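Local structure of allantoin racemase (Pseudomonas fluorescens, 5LG5) at residues E[46-49]-E[50-54]; E[58-61]-E[62-65]; E[118-121]-E[122-126]. The protein interconverts the enantiomers of allantoin and probably racemises other 5-monosubstituted hydantoins. All blocks are in the same frame, centred on the assembly; numbering follows the deposited sequence.

Interactions 1 and 2 lie in series on one helix, 47-63: residues 46-54 cover its N-cap and first turns, 58-65 its last turn and the residues that follow, with centres about 17 Å apart. Interaction 3, at the start of helix 120-129, has its centre about 12 Å from that of interaction 1. These two meet through L122, whose CD1 packs 3.6 Å from G46 C and 4.2 Å from S50 CB, while R118 NE lies 4.2 Å from G46 CA. Both also face the second subunit, where E86 receives the backbone N-H groups of N47 and F48 and a salt bridge from R118. Interaction 2 stays apart from interaction 3, with nearest atoms about 9 Å away.

Interaction 1 (E[46-49]-E[50-54]); sequences GNFE and SYLAA
The first turns of helix 47-63 carry this contact, with G46 as N-cap and residues 50-54 continuing the spiral. G46 O accepts from S50 N at 2.8 Å, the least straight of the four bonds at 144°. Next comes Y51 N to N47 O, much straighter at 171°, followed by L52 N to F48 O and A53 N to E49 O, so the i to i+4 pattern is complete from the cap onward. With the strongly positive phi of G46, a CB there would press against the preceding carbonyl oxygen, which accounts for the glycine.

Among the side chains, F48 and L52 run side by side, one turn apart and pointing the same way. Contact is made at the ring's far end, F48 CZ lying 4.1 Å from L52 CD2, an oblique approach. F48 is placed there by a CG trans to its own backbone N (chi1 159°), and L52 has the same first torsion. Y51 instead turns back over the turn before it, setting CD2 3.2 Å from N47 O, again obliquely. Its hydroxyl bonds to E82 of the second subunit, and its ring stacks with H79 of its own chain.

The polar tips look outward from the turn: S50 OG bonds to H79 N, while E49 OE1 takes E45 N and a salt bridge from K231 of the second subunit. The backbone bonds thus give the carbonyls of residues 46-49 each an N-H partner, leaving the polar side chains to tie this helix start to a loop and a partner subunit.

Interaction 2 (E[58-61]-E[62-65]); sequences MDRV and MAYD
M58 meets the following turn through its backbone: its carbonyl oxygen accepts from M62 N at 3.0 Å, and M62 CG rests 3.2 Å from the same oxygen. The M58 side chain itself heads elsewhere.

D59 repeats the pattern one residue on, with A63 N donating to D59 O at 2.9 Å.

R60 has CG opposite its backbone N (chi1 -167°), and a bend at chi2 turns the chain on toward the C-terminal end of the helix. NH1 consequently arrives 4.1 Å from A63 CB and 3.9 Å from Y64 N, the latter at the edge of the guanidinium and near its plane; these are packing distances, and the A63 methyl is met obliquely.

The oxygen of V61 accepts from Y64 N at 3.1 Å, an i to i+3 bond where the two before it are i to i+4, and its donor stands above the carbonyl plane, 71° out of it, away from the lone-pair directions. V61 CG1 also packs 3.6 Å from M62 CE, the methionine having bent at chi2 and chi3 to bring that methyl back across the valine.

Around this part of the chain, M58 packs on L84 and L87 of helix 81-87, V61 on L84 and M62 on L87, and M58 also packs on Y51 of the second subunit. V61 reaches V6 of strand 2-7, while R60 and Y64 lie against strand 31-35, where both touch L35; Y64 spans to R2 and L4 of the adjacent parallel strand.

Interaction 3 (E[118-121]-E[122-126]); sequences RTVP and LIEDR
E124 folds back along the first turn of helix 120-129 onto V120 and P121. From CB, 3.5 Å from V120 O, the chain runs to CG, which comes to 3.3 Å from that same oxygen; chi1 of -70° sets CG beside the backbone N and starts this return. CD lies 3.7 Å from V120 CG1, where the two side chains pass at a slant. At the tip the carboxylate oxygens part: OE2 sits 3.5 Å from V120 CG1, and OE1 the same distance from P121 CA. Cut back to an alanine, this position would have no carboxylate beside V120 CG1 and P121 CA, and is likely to open a gap there.

The backbone bond from E124 N to V120 O (2.9 Å, 172°) has neighbours running from I123 N to T119 O and from D125 N to P121 O. T119 OG1 bonds to L116 O and T114 OG1, and D125 OD1 to H108 of the third subunit. Within the beta-alpha-beta unit, V120 and I123 pack on T114 of strand 110-114, and V120, I123 and E124 all press on V139 of the parallel strand 136-141.

Interaction 1 (E[46-49]-E[50-54])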
# COMPACT_ATOMS: atom_id res chain seq x y z
N GLY E 46 26.09 -4.88 4.66
CA GLY E 46 25.83 -3.65 3.95
C GLY E 46 25.68 -3.82 2.45
O GLY E 46 25.81 -4.93 1.91
N ASN E 47 25.36 -2.71 1.79
CA ASN E 47 25.02 -2.71 0.37
C ASN E 47 26.18 -3.13 -0.51
O ASN E 47 26.04 -3.97 -1.40
CB ASN E 47 24.48 -1.34 -0.05
CG ASN E 47 23.22 -0.95 0.70
OD1 ASN E 47 23.27 -0.15 1.63
ND2 ASN E 47 22.10 -1.52 0.31
N PHE E 48 27.35 -2.53 -0.27
CA PHE E 48 28.51 -2.84 -1.09
C PHE E 48 28.83 -4.33 -0.98
O PHE E 48 28.97 -5.03 -1.98
CB PHE E 48 29.72 -2.00 -0.68
CG PHE E 48 31.04 -2.59 -1.12
CD1 PHE E 48 31.39 -2.62 -2.46
CD2 PHE E 48 31.92 -3.14 -0.19
CE1 PHE E 48 32.61 -3.17 -2.87
CE2 PHE E 48 33.14 -3.69 -0.58
CZ PHE E 48 33.48 -3.70 -1.94
N GLU E 49 28.92 -4.82 0.25
CA GLU E 49 29.24 -6.23 0.48
C GLU E 49 28.14 -7.14 -0.08
O GLU E 49 28.43 -8.22 -0.61
CB GLU E 49 29.49 -6.49 1.97
CG GLU E 49 30.71 -5.74 2.51
CD GLU E 49 30.78 -5.68 4.03
OE1 GLU E 49 29.90 -6.26 4.70
OE2 GLU E 49 31.71 -5.04 4.55
N SER E 50 26.88 -6.70 0.01
CA SER E 50 25.76 -7.49 -0.51
C SER E 50 25.82 -7.61 -2.03
O SER E 50 25.64 -8.71 -2.58
CB SER E 50 24.42 -6.90 -0.07
OG SER E 50 23.35 -7.62 -0.68
N TYR E 51 26.07 -6.49 -2.70
CA TYR E 51 26.22 -6.50 -4.16
C TYR E 51 27.43 -7.33 -4.56
O TYR E 51 27.41 -8.06 -5.56
CB TYR E 51 26.36 -5.07 -4.68
CG TYR E 51 25.03 -4.38 -4.88
CD1 TYR E 51 24.03 -4.95 -5.66
CD2 TYR E 51 24.76 -3.16 -4.26
CE1 TYR E 51 22.81 -4.32 -5.85
CE2 TYR E 51 23.53 -2.52 -4.44
CZ TYR E 51 22.57 -3.10 -5.23
OH TYR E 51 21.35 -2.48 -5.41
N LEU E 52 28.49 -7.21 -3.77
CA LEU E 52 29.67 -8.04 -3.98
C LEU E 52 29.33 -9.50 -3.81
O LEU E 52 29.72 -10.35 -4.61
CB LEU E 52 30.76 -7.62 -3.00
CG LEU E 52 32.08 -8.39 -3.12
CD1 LEU E 52 32.58 -8.36 -4.55
CD2 LEU E 52 33.10 -7.77 -2.15
N ALA E 53 28.59 -9.82 -2.76
CA ALA E 53 28.20 -11.20 -2.56
C ALA E 53 27.32 -11.73 -3.70
O ALA E 53 27.45 -12.88 -4.11
CB ALA E 53 27.51 -11.36 -1.21
N ALA E 54 26.43 -10.88 -4.23
CA ALA E 54 25.55 -11.32 -5.32
C ALA E 54 26.34 -11.92 -6.48
O ALA E 54 26.05 -13.02 -6.93
CB ALA E 54 24.69 -10.15 -5.84

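Interaction 2 (E[58-61]-E[62-65])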
# COMPACT_ATOMS: atom_id res chain seq x y z
N MET E 58 26.87 -15.95 -7.66
CA MET E 58 26.58 -16.31 -9.05
C MET E 58 27.80 -16.95 -9.71
O MET E 58 27.71 -18.00 -10.35
CB MET E 58 26.13 -15.07 -9.83
CG MET E 58 24.68 -14.66 -9.58
SD MET E 58 24.20 -13.23 -10.58
CE MET E 58 24.17 -12.00 -9.29
N ASP E 59 28.95 -16.31 -9.52
CA ASP E 59 30.23 -16.83 -9.99
C ASP E 59 30.51 -18.25 -9.47
O ASP E 59 30.84 -19.17 -10.23
CB ASP E 59 31.34 -15.86 -9.55
CG ASP E 59 32.73 -16.33 -9.96
OD1 ASP E 59 33.56 -16.66 -9.08
OD2 ASP E 59 32.99 -16.34 -11.18
N ARG E 60 30.33 -18.43 -8.17
CA ARG E 60 30.63 -19.71 -7.51
C ARG E 60 29.75 -20.84 -8.02
O ARG E 60 30.19 -21.97 -8.21
CB ARG E 60 30.46 -19.58 -6.00
CG ARG E 60 31.03 -20.73 -5.17
CD ARG E 60 32.48 -21.04 -5.52
NE ARG E 60 32.89 -22.40 -5.15
CZ ARG E 60 32.71 -23.49 -5.89
NH1 ARG E 60 32.06 -23.43 -7.05
NH2 ARG E 60 33.15 -24.66 -5.45
N VAL E 61 28.48 -20.53 -8.22
CA VAL E 61 27.52 -21.51 -8.69
C VAL E 61 27.78 -21.89 -10.15
O VAL E 61 27.70 -23.06 -10.52
CB VAL E 61 26.07 -21.00 -8.47
CG1 VAL E 61 25.06 -21.91 -9.18
CG2 VAL E 61 25.79 -20.86 -6.96
N MET E 62 28.08 -20.89 -10.96
CA MET E 62 28.40 -21.12 -12.37
C MET E 62 29.70 -21.92 -12.53
O MET E 62 29.85 -22.70 -13.47
CB MET E 62 28.50 -19.80 -13.14
CG MET E 62 27.16 -19.06 -13.32
SD MET E 62 25.84 -20.08 -14.01
CE MET E 62 24.97 -20.47 -12.53
N ALA E 63 30.64 -21.70 -11.62
CA ALA E 63 31.88 -22.48 -11.60
C ALA E 63 31.71 -23.93 -11.16
O ALA E 63 32.61 -24.74 -11.37
CB ALA E 63 32.92 -21.79 -10.72
N TYR E 64 30.58 -24.26 -10.53
CA TYR E 64 30.33 -25.63 -10.08
C TYR E 64 30.07 -26.55 -11.27
O TYR E 64 29.09 -26.35 -12.00
CB TYR E 64 29.18 -25.70 -9.08
CG TYR E 64 29.03 -27.04 -8.40
CD1 TYR E 64 29.87 -27.40 -7.35
CD2 TYR E 64 28.09 -27.96 -8.82
CE1 TYR E 64 29.75 -28.62 -6.72
CE2 TYR E 64 27.95 -29.19 -8.20
CZ TYR E 64 28.79 -29.51 -7.15
OH TYR E 64 28.67 -30.72 -6.52
N ASP E 65 30.90 -27.58 -11.42
CA ASP E 65 30.87 -28.46 -12.60
C ASP E 65 30.11 -29.78 -12.51
O ASP E 65 29.93 -30.47 -13.51
CB ASP E 65 32.31 -28.70 -13.10
CG ASP E 65 32.89 -27.48 -13.79
OD1 ASP E 65 34.12 -27.28 -13.74
OD2 ASP E 65 32.10 -26.71 -14.37

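Interaction 3 (E[118-121]-E[122-126])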
# COMPACT_ATOMS: atom_id res chain seq x y z
N ARG E 118 22.51 -1.83 10.63
CA ARG E 118 22.64 -1.34 9.27
C ARG E 118 22.16 -2.33 8.22
O ARG E 118 21.99 -1.96 7.06
CB ARG E 118 24.07 -0.90 8.99
CG ARG E 118 25.07 -2.05 8.95
CD ARG E 118 26.46 -1.54 8.57
NE ARG E 118 26.49 -1.09 7.18
CZ ARG E 118 27.43 -0.32 6.64
NH1 ARG E 118 28.44 0.12 7.38
NH2 ARG E 118 27.35 0.01 5.36
N THR E 119 21.97 -3.58 8.63
CA THR E 119 21.48 -4.61 7.72
C THR E 119 19.96 -4.67 7.71
O THR E 119 19.38 -5.23 6.79
CB THR E 119 22.02 -6.02 8.07
OG1 THR E 119 21.37 -6.50 9.25
CG2 THR E 119 23.52 -5.98 8.28
N VAL E 120 19.33 -4.05 8.71
CA VAL E 120 17.87 -4.08 8.86
C VAL E 120 17.12 -3.52 7.63
O VAL E 120 16.20 -4.17 7.12
CB VAL E 120 17.42 -3.36 10.16
CG1 VAL E 120 15.93 -2.99 10.10
CG2 VAL E 120 17.72 -4.23 11.36
N PRO E 121 17.51 -2.32 7.16
CA PRO E 121 16.78 -1.83 5.98
C PRO E 121 17.00 -2.70 4.73
O PRO E 121 16.12 -2.77 3.88
CB PRO E 121 17.31 -0.40 5.79
CG PRO E 121 18.60 -0.34 6.55
CD PRO E 121 18.41 -1.29 7.71
N LEU E 122 18.15 -3.36 4.64
CA LEU E 122 18.42 -4.27 3.52
C LEU E 122 17.42 -5.43 3.56
O LEU E 122 16.85 -5.83 2.54
CB LEU E 122 19.85 -4.80 3.59
CG LEU E 122 21.09 -3.90 3.40
CD1 LEU E 122 22.11 -4.47 2.43
CD2 LEU E 122 20.75 -2.47 3.09
N ILE E 123 17.23 -6.01 4.74
CA ILE E 123 16.26 -7.10 4.91
C ILE E 123 14.84 -6.64 4.64
O ILE E 123 14.07 -7.31 3.95
CB ILE E 123 16.40 -7.74 6.30
CG1 ILE E 123 17.80 -8.34 6.43
CG2 ILE E 123 15.30 -8.78 6.56
CD1 ILE E 123 18.20 -8.67 7.85
N GLU E 124 14.49 -5.48 5.19
CA GLU E 124 13.18 -4.88 4.94
C GLU E 124 12.96 -4.73 3.43
O GLU E 124 11.89 -5.09 2.92
CB GLU E 124 13.07 -3.52 5.64
CG GLU E 124 12.99 -3.61 7.16
CD GLU E 124 13.11 -2.26 7.83
OE1 GLU E 124 13.57 -1.32 7.15
OE2 GLU E 124 12.75 -2.16 9.03
N ASP E 125 13.96 -4.23 2.71
CA ASP E 125 13.82 -4.06 1.27
C ASP E 125 13.64 -5.40 0.52
O ASP E 125 12.77 -5.52 -0.35
CB ASP E 125 15.00 -3.26 0.69
CG ASP E 125 14.92 -1.75 0.99
OD1 ASP E 125 15.94 -1.06 0.77
OD2 ASP E 125 13.87 -1.26 1.47
N ARG E 126 14.43 -6.42 0.87
CA ARG E 126 14.30 -7.73 0.22
C ARG E 126 12.94 -8.40 0.46
O ARG E 126 12.39 -9.06 -0.43
CB ARG E 126 15.45 -8.68 0.63
CG ARG E 126 16.85 -8.25 0.15
CD ARG E 126 16.93 -8.03 -1.36
NE ARG E 126 16.79 -9.28 -2.13
CZ ARG E 126 16.78 -9.34 -3.46
NH1 ARG E 126 16.89 -8.24 -4.18
NH2 ARG E 126 16.67 -10.52 -4.08